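Local structure of Protease/Reverse transcriptase/ribonuclease H (Eastern chimpanzee simian foamy virus, 7KSF) at residues A[589-601]-A[636-649]. The protein combines an aspartic protease with a reverse transcriptase and RNase H, probably processing viral polyproteins, copying the RNA genome into DNA and degrading RNA in RNA–DNA hybrids. The protein carries 1 engineered substitution. Residues are numbered along the deposited sequence; the frame is centred on the assembly and turned at random.
Sequences EGVFYTDGSAIKS and HTAQMAEIAAVEFA. With CA (calcium ion), chain B.
The F592 ring overlaps the backbone and methyl of A649: CD1 of F592 lies 3.8 Å from A649 CB, while the A649 carbonyl oxygen stands 4.0 Å above the ring plane, over its centre. A broad aromatic surface suits this end, meeting the small A649; H616 meets the same ring. Two residues on, T594 sets its CB 3.7 Å from A645 CB and lays CG2 by the A645 carbonyl. With OG1 between backbone N and carbonyl carbon (chi1 62°), the threonine keeps its methyl on the helix while its hydroxyl, beside V646 CG1, hydrogen-bonds to I663 O of the neighbouring strand.

This is the RNase H fold, in which helix 638-654 packs against the central strand 590-597 of a mixed sheet, running nearly antiparallel to it at 152°. Small residues let the two axes come within 5.8 Å. G596, having no side chain, brings its CA to 4.2 Å from the CA of E642 and packs against the A641 methyl; further along, A598 and A638 meet methyl to methyl, with CB atoms 3.6 Å apart.

Here a calcium ion joins strand to helix, bound by G596 O and E642 OE2. E642 is long enough to reach it from the helix, its chain extended beyond CG, and it also touches D665. D595 starts away from the helix at CB, but its OD1, not a ligand, ends 3.0 Å from the calcium. It and E642 run side by side, carboxylate planes 90° apart, and their gathering at the calcium is consistent with the acidic metal-binding centre of RNases H.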
loop_
_atom_site.group_PDB
_atom_site.type_symbol
_atom_site.label_atom_id
_atom_site.label_comp_id
_atom_site.label_asym_id
_atom_site.label_seq_id
_atom_site.Cartn_x
_atom_site.Cartn_y
_atom_site.Cartn_z
ATOM N N GLU A 589 -14.494 1.763 -18.395
ATOM C CA GLU A 589 -14.126 3.047 -18.985
ATOM C C GLU A 589 -13.924 2.928 -20.489
ATOM O O GLU A 589 -14.227 3.871 -21.230
ATOM C CB GLU A 589 -12.860 3.586 -18.320
ATOM C CG GLU A 589 -12.448 4.965 -18.801
ATOM C CD GLU A 589 -11.129 5.415 -18.215
ATOM O OE1 GLU A 589 -10.435 4.576 -17.602
ATOM O OE2 GLU A 589 -10.781 6.605 -18.367
ATOM N N GLY A 590 -13.421 1.789 -20.956
ATOM C CA GLY A 590 -13.206 1.583 -22.375
ATOM C C GLY A 590 -13.654 0.219 -22.862
ATOM O O GLY A 590 -13.498 -0.782 -22.160
ATOM N N VAL A 591 -14.217 0.175 -24.067
ATOM C CA VAL A 591 -14.676 -1.062 -24.688
ATOM C C VAL A 591 -13.982 -1.194 -26.038
ATOM O O VAL A 591 -14.005 -0.257 -26.847
ATOM C CB VAL A 591 -16.206 -1.085 -24.853
ATOM C CG1 VAL A 591 -16.645 -2.336 -25.595
ATOM C CG2 VAL A 591 -16.882 -1.003 -23.493
ATOM N N PHE A 592 -13.363 -2.346 -26.272
ATOM C CA PHE A 592 -12.593 -2.599 -27.484
ATOM C C PHE A 592 -13.210 -3.773 -28.230
ATOM O O PHE A 592 -13.180 -4.909 -27.747
ATOM C CB PHE A 592 -11.127 -2.875 -27.150
ATOM C CG PHE A 592 -10.317 -1.635 -26.912
ATOM C CD1 PHE A 592 -9.606 -1.048 -27.947
ATOM C CD2 PHE A 592 -10.266 -1.054 -25.656
ATOM C CE1 PHE A 592 -8.859 0.095 -27.734
ATOM C CE2 PHE A 592 -9.518 0.089 -25.437
ATOM C CZ PHE A 592 -8.814 0.665 -26.476
ATOM N N TYR A 593 -13.774 -3.495 -29.401
ATOM C CA TYR A 593 -14.282 -4.539 -30.279
ATOM C C TYR A 593 -13.203 -4.905 -31.291
ATOM O O TYR A 593 -12.588 -4.020 -31.895
ATOM C CB TYR A 593 -15.548 -4.082 -31.005
ATOM C CG TYR A 593 -16.680 -3.677 -30.095
ATOM C CD1 TYR A 593 -17.519 -4.627 -29.530
ATOM C CD2 TYR A 593 -16.917 -2.340 -29.809
ATOM C CE1 TYR A 593 -18.557 -4.259 -28.697
ATOM C CE2 TYR A 593 -17.950 -1.960 -28.980
ATOM C CZ TYR A 593 -18.768 -2.923 -28.426
ATOM O OH TYR A 593 -19.802 -2.551 -27.598
ATOM N N THR A 594 -12.972 -6.202 -31.468
ATOM C CA THR A 594 -11.968 -6.682 -32.402
ATOM C C THR A 594 -12.569 -7.730 -33.327
ATOM O O THR A 594 -13.623 -8.309 -33.047
ATOM C CB THR A 594 -10.748 -7.284 -31.684
ATOM O OG1 THR A 594 -11.159 -8.415 -30.903
ATOM C CG2 THR A 594 -10.094 -6.251 -30.782
ATOM N N ASP A 595 -11.871 -7.961 -34.433
ATOM C CA ASP A 595 -12.266 -8.947 -35.432
ATOM C C ASP A 595 -11.116 -9.105 -36.419
ATOM O O ASP A 595 -10.147 -8.343 -36.396
ATOM C CB ASP A 595 -13.556 -8.534 -36.148
ATOM C CG ASP A 595 -14.153 -9.655 -36.973
ATOM O OD1 ASP A 595 -13.744 -9.812 -38.142
ATOM O OD2 ASP A 595 -15.022 -10.381 -36.451
ATOM N N GLY A 596 -11.239 -10.107 -37.286
ATOM C CA GLY A 596 -10.244 -10.368 -38.307
ATOM C C GLY A 596 -10.727 -11.324 -39.376
ATOM O O GLY A 596 -11.347 -12.351 -39.077
ATOM N N SER A 597 -10.439 -10.999 -40.631
ATOM C CA SER A 597 -10.894 -11.778 -41.764
ATOM C C SER A 597 -9.702 -12.175 -42.618
ATOM O O SER A 597 -8.598 -11.644 -42.470
ATOM C CB SER A 597 -11.923 -10.997 -42.593
ATOM O OG SER A 597 -12.956 -10.492 -41.769
ATOM N N ALA A 598 -9.941 -13.130 -43.518
ATOM C CA ALA A 598 -8.881 -13.606 -44.414
ATOM C C ALA A 598 -9.551 -14.297 -45.609
ATOM O O ALA A 598 -9.905 -15.473 -45.537
ATOM C CB ALA A 598 -7.918 -14.533 -43.707
ATOM N N ILE A 599 -9.707 -13.543 -46.696
ATOM C CA ILE A 599 -10.214 -14.085 -47.949
ATOM C C ILE A 599 -9.053 -14.739 -48.683
ATOM O O ILE A 599 -7.916 -14.731 -48.200
ATOM C CB ILE A 599 -10.878 -12.999 -48.817
ATOM C CG1 ILE A 599 -9.901 -11.844 -49.063
ATOM C CG2 ILE A 599 -12.159 -12.498 -48.172
ATOM C CD1 ILE A 599 -10.482 -10.696 -49.860
ATOM N N LYS A 600 -9.329 -15.309 -49.852
ATOM C CA LYS A 600 -8.286 -15.939 -50.648
ATOM C C LYS A 600 -7.470 -14.869 -51.361
ATOM O O LYS A 600 -8.033 -13.934 -51.939
ATOM C CB LYS A 600 -8.898 -16.907 -51.653
ATOM C CG LYS A 600 -9.740 -17.993 -51.008
ATOM C CD LYS A 600 -10.317 -18.947 -52.035
ATOM C CE LYS A 600 -11.112 -20.055 -51.360
ATOM N NZ LYS A 600 -11.676 -21.025 -52.339
ATOM N N SER A 601 -6.150 -15.006 -51.317
ATOM C CA SER A 601 -5.287 -13.992 -51.899
ATOM C C SER A 601 -5.408 -13.995 -53.420
ATOM O O SER A 601 -5.572 -15.056 -54.031
ATOM C CB SER A 601 -3.833 -14.229 -51.506
ATOM O OG SER A 601 -2.984 -13.239 -52.062
ATOM N N HIS A 636 -1.835 -14.341 -43.701
ATOM C CA HIS A 636 -1.865 -14.882 -42.350
ATOM C C HIS A 636 -3.197 -15.591 -42.136
ATOM O O HIS A 636 -4.060 -15.625 -43.019
ATOM C CB HIS A 636 -1.636 -13.782 -41.309
ATOM C CG HIS A 636 -0.198 -13.416 -41.111
ATOM N ND1 HIS A 636 0.273 -12.130 -41.271
ATOM C CD2 HIS A 636 0.874 -14.163 -40.754
ATOM C CE1 HIS A 636 1.570 -12.102 -41.028
ATOM N NE2 HIS A 636 1.960 -13.325 -40.711
ATOM N N THR A 637 -3.361 -16.164 -40.945
ATOM C CA THR A 637 -4.578 -16.881 -40.592
ATOM C C THR A 637 -5.704 -15.900 -40.287
ATOM O O THR A 637 -5.470 -14.812 -39.753
ATOM C CB THR A 637 -4.326 -17.788 -39.383
ATOM O OG1 THR A 637 -3.200 -18.635 -39.643
ATOM C CG2 THR A 637 -5.537 -18.654 -39.079
ATOM N N ALA A 638 -6.934 -16.281 -40.649
ATOM C CA ALA A 638 -8.094 -15.485 -40.265
ATOM C C ALA A 638 -8.180 -15.348 -38.753
ATOM O O ALA A 638 -8.535 -14.283 -38.234
ATOM C CB ALA A 638 -9.374 -16.106 -40.820
ATOM N N GLN A 639 -7.855 -16.417 -38.027
ATOM C CA GLN A 639 -7.797 -16.328 -36.576
ATOM C C GLN A 639 -6.585 -15.522 -36.128
ATOM O O GLN A 639 -6.658 -14.820 -35.115
ATOM C CB GLN A 639 -7.788 -17.732 -35.970
ATOM C CG GLN A 639 -8.612 -18.760 -36.755
ATOM C CD GLN A 639 -10.124 -18.571 -36.631
ATOM O OE1 GLN A 639 -10.635 -17.451 -36.647
ATOM N NE2 GLN A 639 -10.846 -19.680 -36.509
ATOM N N MET A 640 -5.477 -15.598 -36.871
ATOM C CA MET A 640 -4.349 -14.711 -36.600
ATOM C C MET A 640 -4.766 -13.256 -36.752
ATOM O O MET A 640 -4.390 -12.402 -35.938
ATOM C CB MET A 640 -3.183 -15.036 -37.538
ATOM C CG MET A 640 -1.797 -14.800 -36.951
ATOM S SD MET A 640 -1.447 -13.086 -36.517
ATOM C CE MET A 640 -1.762 -12.263 -38.078
ATOM N N ALA A 641 -5.549 -12.952 -37.791
ATOM C CA ALA A 641 -6.136 -11.622 -37.906
ATOM C C ALA A 641 -7.022 -11.311 -36.706
ATOM O O ALA A 641 -7.100 -10.158 -36.266
ATOM C CB ALA A 641 -6.925 -11.508 -39.209
ATOM N N GLU A 642 -7.703 -12.322 -36.165
ATOM C CA GLU A 642 -8.436 -12.144 -34.921
ATOM C C GLU A 642 -7.537 -12.276 -33.700
ATOM O O GLU A 642 -7.927 -11.846 -32.610
ATOM C CB GLU A 642 -9.592 -13.146 -34.845
ATOM C CG GLU A 642 -10.630 -12.942 -35.936
ATOM C CD GLU A 642 -11.760 -13.943 -35.878
ATOM O OE1 GLU A 642 -11.509 -15.098 -35.491
ATOM O OE2 GLU A 642 -12.903 -13.572 -36.221
ATOM N N ILE A 643 -6.345 -12.854 -33.865
ATOM C CA ILE A 643 -5.363 -12.880 -32.786
ATOM C C ILE A 643 -4.632 -11.547 -32.692
ATOM O O ILE A 643 -4.548 -10.944 -31.617
ATOM C CB ILE A 643 -4.375 -14.045 -32.982
ATOM C CG1 ILE A 643 -4.994 -15.370 -32.530
ATOM C CG2 ILE A 643 -3.077 -13.790 -32.226
ATOM C CD1 ILE A 643 -4.068 -16.557 -32.691
ATOM N N ALA A 644 -4.092 -11.067 -33.813
ATOM C CA ALA A 644 -3.389 -9.790 -33.802
ATOM C C ALA A 644 -4.326 -8.618 -33.554
ATOM O O ALA A 644 -3.856 -7.527 -33.209
ATOM C CB ALA A 644 -2.633 -9.587 -35.115
ATOM N N ALA A 645 -5.637 -8.813 -33.713
ATOM C CA ALA A 645 -6.577 -7.718 -33.506
ATOM C C ALA A 645 -6.635 -7.291 -32.046
ATOM O O ALA A 645 -6.938 -6.130 -31.752
ATOM C CB ALA A 645 -7.970 -8.116 -33.994
ATOM N N VAL A 646 -6.349 -8.204 -31.121
ATOM C CA VAL A 646 -6.422 -7.860 -29.708
ATOM C C VAL A 646 -5.072 -7.396 -29.162
ATOM O O VAL A 646 -5.031 -6.608 -28.213
ATOM C CB VAL A 646 -6.981 -9.045 -28.900
ATOM C CG1 VAL A 646 -8.326 -9.476 -29.468
ATOM C CG2 VAL A 646 -6.006 -10.207 -28.894
ATOM N N GLU A 647 -3.961 -7.859 -29.748
ATOM C CA GLU A 647 -2.650 -7.350 -29.360
ATOM C C GLU A 647 -2.574 -5.846 -29.563
ATOM O O GLU A 647 -2.025 -5.117 -28.727
ATOM C CB GLU A 647 -1.551 -8.048 -30.162
ATOM C CG GLU A 647 -0.153 -7.495 -29.914
ATOM C CD GLU A 647 0.777 -7.712 -31.094
ATOM O OE1 GLU A 647 0.272 -8.027 -32.191
ATOM O OE2 GLU A 647 2.007 -7.564 -30.923
ATOM N N PHE A 648 -3.125 -5.362 -30.676
ATOM C CA PHE A 648 -3.244 -3.926 -30.888
ATOM C C PHE A 648 -4.172 -3.299 -29.851
ATOM O O PHE A 648 -3.877 -2.229 -29.310
ATOM C CB PHE A 648 -3.746 -3.664 -32.306
ATOM C CG PHE A 648 -3.697 -2.230 -32.718
ATOM C CD1 PHE A 648 -4.805 -1.417 -32.559
ATOM C CD2 PHE A 648 -2.551 -1.697 -33.278
ATOM C CE1 PHE A 648 -4.765 -0.095 -32.942
ATOM C CE2 PHE A 648 -2.505 -0.375 -33.664
ATOM C CZ PHE A 648 -3.616 0.429 -33.497
ATOM N N ALA A 649 -5.290 -3.964 -29.550
ATOM C CA ALA A 649 -6.254 -3.398 -28.609
ATOM C C ALA A 649 -5.710 -3.390 -27.184
ATOM O O ALA A 649 -6.009 -2.475 -26.410
ATOM C CB ALA A 649 -7.570 -4.169 -28.672
HETATM CA CA CA B . -12.621 -12.618 -37.979
#